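PDB 7D7P: phosphodiesterase from Salpingoeca rosetta, which belongs to the 3',5'-cyclic nucleotide phosphodiesterase family of mainly helical HD-type proteins and holds a zinc and a magnesium ion side by side. Local coordinates for residues A[147-152]-A[176-181]; A[139-144]-A[208-213]. All coordinates share one frame; numbering follows the deposited sequence.

Contact 1 (A[147-152]-A[176-181]). With MG (magnesium ion), chain H; ZN (zinc ion), chain G; EDO (1,2-ethanediol), chain F.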
loop_
_atom_site.group_PDB
_atom_site.type_symbol
_atom_site.label_atom_id
_atom_site.label_comp_id
_atom_site.label_asym_id
_atom_site.label_seq_id
_atom_site.Cartn_x
_atom_site.Cartn_y
_atom_site.Cartn_z
ATOM N N ASP A 147 -24.157 17.020 4.136
ATOM C CA ASP A 147 -24.601 16.281 2.959
ATOM C C ASP A 147 -26.084 16.501 2.682
ATOM O O ASP A 147 -26.755 15.611 2.157
ATOM C CB ASP A 147 -24.310 14.787 3.108
ATOM C CG ASP A 147 -23.010 14.373 2.443
ATOM O OD1 ASP A 147 -22.526 15.109 1.556
ATOM O OD2 ASP A 147 -22.473 13.306 2.805
ATOM N N LEU A 148 -26.604 17.680 3.023
ATOM C CA LEU A 148 -28.034 17.947 2.894
ATOM C C LEU A 148 -28.508 17.784 1.453
ATOM O O LEU A 148 -27.886 18.299 0.518
ATOM C CB LEU A 148 -28.347 19.358 3.386
ATOM C CG LEU A 148 -28.507 19.559 4.894
ATOM C CD1 LEU A 148 -28.317 21.025 5.235
ATOM C CD2 LEU A 148 -29.871 19.073 5.358
ATOM N N ASP A 149 -29.622 17.062 1.287
ATOM C CA ASP A 149 -30.285 16.876 -0.007
ATOM C C ASP A 149 -29.394 16.154 -1.016
ATOM O O ASP A 149 -29.517 16.353 -2.226
ATOM C CB ASP A 149 -30.779 18.211 -0.576
ATOM C CG ASP A 149 -31.793 18.034 -1.693
ATOM O OD1 ASP A 149 -32.642 17.122 -1.596
ATOM O OD2 ASP A 149 -31.736 18.808 -2.673
ATOM N N HIS A 150 -28.488 15.312 -0.528
ATOM C CA HIS A 150 -27.771 14.397 -1.406
ATOM C C HIS A 150 -28.758 13.437 -2.061
ATOM O O HIS A 150 -29.749 13.031 -1.447
ATOM C CB HIS A 150 -26.724 13.625 -0.599
ATOM C CG HIS A 150 -25.519 13.213 -1.388
ATOM N ND1 HIS A 150 -25.552 12.200 -2.321
ATOM C CD2 HIS A 150 -24.242 13.662 -1.364
ATOM C CE1 HIS A 150 -24.348 12.049 -2.847
ATOM N NE2 HIS A 150 -23.535 12.924 -2.283
ATOM N N ASN A 151 -28.498 13.081 -3.323
ATOM C CA ASN A 151 -29.341 12.132 -4.048
ATOM C C ASN A 151 -28.569 10.902 -4.512
ATOM O O ASN A 151 -29.006 10.219 -5.443
ATOM C CB ASN A 151 -30.015 12.803 -5.248
ATOM C CG ASN A 151 -31.154 13.713 -4.843
ATOM O OD1 ASN A 151 -32.020 13.326 -4.058
ATOM N ND2 ASN A 151 -31.164 14.928 -5.380
ATOM N N GLY A 152 -27.434 10.602 -3.885
ATOM C CA GLY A 152 -26.677 9.425 -4.257
ATOM C C GLY A 152 -25.917 9.537 -5.558
ATOM O O GLY A 152 -25.512 8.514 -6.118
ATOM N N GLU A 176 -21.241 20.228 -2.602
ATOM C CA GLU A 176 -20.866 20.831 -1.326
ATOM C C GLU A 176 -21.377 22.262 -1.215
ATOM O O GLU A 176 -21.814 22.690 -0.139
ATOM C CB GLU A 176 -19.346 20.780 -1.151
ATOM C CG GLU A 176 -18.775 19.369 -1.013
ATOM C CD GLU A 176 -18.755 18.599 -2.329
ATOM O OE1 GLU A 176 -18.729 19.239 -3.403
ATOM O OE2 GLU A 176 -18.775 17.350 -2.290
ATOM N N ASN A 177 -21.325 23.022 -2.312
ATOM C CA ASN A 177 -21.943 24.345 -2.316
ATOM C C ASN A 177 -23.438 24.246 -2.051
ATOM O O ASN A 177 -24.009 25.073 -1.328
ATOM C CB ASN A 177 -21.683 25.041 -3.652
ATOM C CG ASN A 177 -20.437 25.899 -3.630
ATOM O OD1 ASN A 177 -20.271 26.746 -2.752
ATOM N ND2 ASN A 177 -19.552 25.688 -4.598
ATOM N N HIS A 178 -24.083 23.227 -2.620
ATOM C CA HIS A 178 -25.511 23.018 -2.409
ATOM C C HIS A 178 -25.811 22.662 -0.958
ATOM O O HIS A 178 -26.796 23.147 -0.386
ATOM C CB HIS A 178 -26.004 21.917 -3.348
ATOM C CG HIS A 178 -27.462 21.605 -3.216
ATOM N ND1 HIS A 178 -28.445 22.557 -3.367
ATOM C CD2 HIS A 178 -28.102 20.435 -2.975
ATOM C CE1 HIS A 178 -29.629 21.992 -3.213
ATOM N NE2 HIS A 178 -29.450 20.706 -2.972
ATOM N N HIS A 179 -24.975 21.813 -0.352
ATOM C CA HIS A 179 -25.173 21.432 1.043
ATOM C C HIS A 179 -25.064 22.644 1.956
ATOM O O HIS A 179 -25.917 22.864 2.825
ATOM C CB HIS A 179 -24.150 20.369 1.451
ATOM C CG HIS A 179 -24.160 19.145 0.588
ATOM N ND1 HIS A 179 -25.318 18.605 0.071
ATOM C CD2 HIS A 179 -23.149 18.353 0.156
ATOM C CE1 HIS A 179 -25.018 17.534 -0.645
ATOM N NE2 HIS A 179 -23.709 17.360 -0.609
ATOM N N SER A 180 -24.011 23.446 1.770
ATOM C CA SER A 180 -23.783 24.601 2.632
ATOM C C SER A 180 -24.901 25.625 2.490
ATOM O O SER A 180 -25.327 26.233 3.480
ATOM C CB SER A 180 -22.427 25.226 2.307
ATOM O OG SER A 180 -22.155 26.334 3.150
ATOM N N HIS A 181 -25.394 25.825 1.264
ATOM C CA HIS A 181 -26.512 26.739 1.046
ATOM C C HIS A 181 -27.738 26.311 1.848
ATOM O O HIS A 181 -28.340 27.122 2.562
ATOM C CB HIS A 181 -26.840 26.815 -0.446
ATOM C CG HIS A 181 -28.163 27.452 -0.745
ATOM N ND1 HIS A 181 -29.001 26.990 -1.735
ATOM C CD2 HIS A 181 -28.788 28.517 -0.187
ATOM C CE1 HIS A 181 -30.091 27.738 -1.771
ATOM N NE2 HIS A 181 -29.986 28.671 -0.843
HETATM MG MG MG H . -20.555 15.109 0.665
HETATM ZN ZN ZN G . -20.607 12.790 3.845
HETATM C C1 EDO F . -26.852 14.118 -6.108
HETATM O O1 EDO F . -26.167 13.707 -4.919
HETATM C C2 EDO F . -27.713 15.346 -5.831
HETATM O O2 EDO F . -28.572 15.578 -6.953
HETATM O O HOH W 1 -20.662 12.960 -0.037
HETATM O O HOH W 2 -21.315 15.627 -1.157
HETATM O O HOH W 3 -19.521 14.394 2.279
HETATM O O HOH W 4 -19.974 11.212 2.184
HETATM O O HOH W 5 -20.204 17.114 1.571
#
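Leu148 comes closest to His179 here, CA to CA 4.9 Å, where the loop 147-152 makes a type II beta turn from Asp147 to His150 against helix segment 176-181. The imidazole of His179 carries most of the contact. His179 ND1 donates to Leu148 O at 2.6 Å. This bond is short but bent, with an N-H...O angle of 137°, and the oxygen lies somewhat out of the ring plane. One face of the same ring rests on Asp147, whose CA sits 3.6 Å from the centroid of the His179 ring and almost exactly on its normal, a CH-pi contact. His179 NE2 is hydrogen-bonded to water 2 at 3.0 Å. That water binds the magnesium ion and also donates to Glu176 OE2, so helix 174-187 reaches the metal through second-shell groups. Asp147 is first shell to both metals: Asp147 OD1 binds magnesium and OD2 binds zinc, each at 2.2 Å. Further along the turn, Asp149 OD2 accepts from His178 NE2 at 3.0 Å. The bond is nearly straight, 173°. It uses the anti lone pair of OD2, and OD2 lies close to the plane of the His178 ring, though the carboxylate is turned well away from that plane. His178 has CG anti to its backbone N (chi1 180°), which carries the ring out to the carboxylate. The other oxygen, Asp149 OD1, accepts a hydrogen bond from Asn102. His111, His146 and Asp260 complete the protein ligands of zinc, giving the paired-metal site with the His-Asp motif characteristic of the HD phosphodiesterase fold.

Contact 2 (A[139-144]-A[208-213])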
loop_
_atom_site.group_PDB
_atom_site.type_symbol
_atom_site.label_atom_id
_atom_site.label_comp_id
_atom_site.label_asym_id
_atom_site.label_seq_id
_atom_site.Cartn_x
_atom_site.Cartn_y
_atom_site.Cartn_z
ATOM N N MET A 139 -18.957 23.502 14.276
ATOM C CA MET A 139 -18.575 22.172 13.813
ATOM C C MET A 139 -19.726 21.184 13.955
ATOM O O MET A 139 -19.884 20.285 13.120
ATOM C CB MET A 139 -17.344 21.684 14.575
ATOM C CG MET A 139 -16.074 22.457 14.240
ATOM S SD MET A 139 -15.667 22.381 12.484
ATOM C CE MET A 139 -15.209 20.654 12.338
ATOM N N LEU A 140 -20.541 21.335 15.003
ATOM C CA LEU A 140 -21.696 20.457 15.175
ATOM C C LEU A 140 -22.732 20.684 14.080
ATOM O O LEU A 140 -23.287 19.724 13.534
ATOM C CB LEU A 140 -22.322 20.670 16.555
ATOM C CG LEU A 140 -21.429 20.440 17.777
ATOM C CD1 LEU A 140 -22.253 20.463 19.064
ATOM C CD2 LEU A 140 -20.660 19.136 17.651
ATOM N N ILE A 141 -23.007 21.949 13.749
ATOM C CA ILE A 141 -23.972 22.253 12.696
ATOM C C ILE A 141 -23.446 21.797 11.340
ATOM O O ILE A 141 -24.179 21.200 10.544
ATOM C CB ILE A 141 -24.306 23.756 12.697
ATOM C CG1 ILE A 141 -24.981 24.155 14.012
ATOM C CG2 ILE A 141 -25.187 24.113 11.505
ATOM C CD1 ILE A 141 -25.155 25.653 14.180
ATOM N N ALA A 142 -22.167 22.066 11.059
ATOM C CA ALA A 142 -21.600 21.700 9.766
ATOM C C ALA A 142 -21.615 20.191 9.555
ATOM O O ALA A 142 -21.924 19.716 8.456
ATOM C CB ALA A 142 -20.174 22.238 9.647
ATOM N N ALA A 143 -21.283 19.421 10.597
ATOM C CA ALA A 143 -21.224 17.968 10.458
ATOM C C ALA A 143 -22.594 17.385 10.135
ATOM O O ALA A 143 -22.714 16.493 9.285
ATOM C CB ALA A 143 -20.665 17.340 11.736
ATOM N N LEU A 144 -23.638 17.875 10.800
ATOM C CA LEU A 144 -24.978 17.349 10.561
ATOM C C LEU A 144 -25.543 17.818 9.226
ATOM O O LEU A 144 -26.386 17.133 8.636
ATOM C CB LEU A 144 -25.905 17.763 11.702
ATOM C CG LEU A 144 -27.015 16.809 12.136
ATOM C CD1 LEU A 144 -26.534 15.370 12.210
ATOM C CD2 LEU A 144 -27.536 17.262 13.483
ATOM N N ALA A 208 -18.215 31.411 8.493
ATOM C CA ALA A 208 -16.976 31.112 7.782
ATOM C C ALA A 208 -16.504 29.690 8.059
ATOM O O ALA A 208 -16.003 29.010 7.156
ATOM C CB ALA A 208 -15.896 32.121 8.167
ATOM N N VAL A 209 -16.657 29.225 9.301
ATOM C CA VAL A 209 -16.219 27.879 9.651
ATOM C C VAL A 209 -17.083 26.834 8.956
ATOM O O VAL A 209 -16.572 25.842 8.424
ATOM C CB VAL A 209 -16.225 27.698 11.181
ATOM C CG1 VAL A 209 -16.105 26.228 11.546
ATOM C CG2 VAL A 209 -15.095 28.497 11.816
ATOM N N ILE A 210 -18.403 27.039 8.943
ATOM C CA ILE A 210 -19.308 26.074 8.323
ATOM C C ILE A 210 -19.056 25.992 6.822
ATOM O O ILE A 210 -18.985 24.898 6.250
ATOM C CB ILE A 210 -20.772 26.437 8.631
ATOM C CG1 ILE A 210 -21.087 26.185 10.108
ATOM C CG2 ILE A 210 -21.718 25.649 7.732
ATOM C CD1 ILE A 210 -22.426 26.743 10.551
ATOM N N ILE A 211 -18.919 27.146 6.163
ATOM C CA ILE A 211 -18.700 27.160 4.718
ATOM C C ILE A 211 -17.400 26.446 4.370
ATOM O O ILE A 211 -17.372 25.547 3.519
ATOM C CB ILE A 211 -18.710 28.604 4.184
ATOM C CG1 ILE A 211 -20.125 29.189 4.230
ATOM C CG2 ILE A 211 -18.151 28.651 2.761
ATOM C CD1 ILE A 211 -20.174 30.692 3.985
ATOM N N ASN A 212 -16.303 26.829 5.032
ATOM C CA ASN A 212 -15.000 26.266 4.692
ATOM C C ASN A 212 -14.946 24.771 4.976
ATOM O O ASN A 212 -14.361 24.008 4.199
ATOM C CB ASN A 212 -13.893 26.993 5.458
ATOM C CG ASN A 212 -12.504 26.517 5.066
ATOM O OD1 ASN A 212 -11.907 25.677 5.741
ATOM N ND2 ASN A 212 -11.983 27.052 3.967
ATOM N N CYS A 213 -15.552 24.327 6.077
ATOM C CA CYS A 213 -15.462 22.915 6.431
ATOM C C CYS A 213 -16.318 22.054 5.511
ATOM O O CYS A 213 -15.887 20.971 5.099
ATOM C CB CYS A 213 -15.844 22.711 7.898
ATOM S SG CYS A 213 -14.557 23.272 9.054
#
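Met139 and Cys213 meet sulfur to sulfur in a buried helix-helix interface of the all-helical phosphodiesterase fold. Segments 139-144 and 208-213 run in the same general direction, their axes 9.0 Å apart at closest approach and crossing at -35°. The backbones come nearest at Ala142 and Ile210. The methyl of Ala142, CB, points at the other helix and meets CG1 of Ile210 at 4.1 Å; a small residue lies where the backbones are nearest. Ile210 does not stop there. Its chain is extended beyond CG1 (chi2 170°), and Ile210 CD1 passes Ala142 to touch Ile141 CG2 at 3.9 Å; these two isoleucine side chains lie at a slant to each other. The CB of Met139 starts away from the partner helix, but bends at chi2 (-59°) and chi3 bring the thioether back to it. Leu123 and Leu252, from helices 109-126 and 245-260, also touch Met139, and Leu256 touches Cys213. No hydrogen bond crosses between the two segments. The Met139 side chain runs at about a right angle to Val209, with Met139 SD 4.0 Å from Val209 CG1 and 3.7 Å from Cys213 SG.

Both contacts are buried, but their chemistry differs. Contact 1 joins a loop to a helix through histidines, carboxylates, water and metal ions, and Asp149 and His178 there are partly exposed. Contact 2 joins two helices through apolar and sulfur-bearing side chains, and every residue that touches is buried. The chain links them: helix 133-145 runs, through His146, into segment 147-152. Likewise, helix 174-187 is followed by helix 200-215, and the two pack where Ser180 OG meets Ile211 CG1 at 3.7 Å. The centres of the contacts are 13 Å apart, and the side chain of Ala142 is about 11 Å from each metal ion.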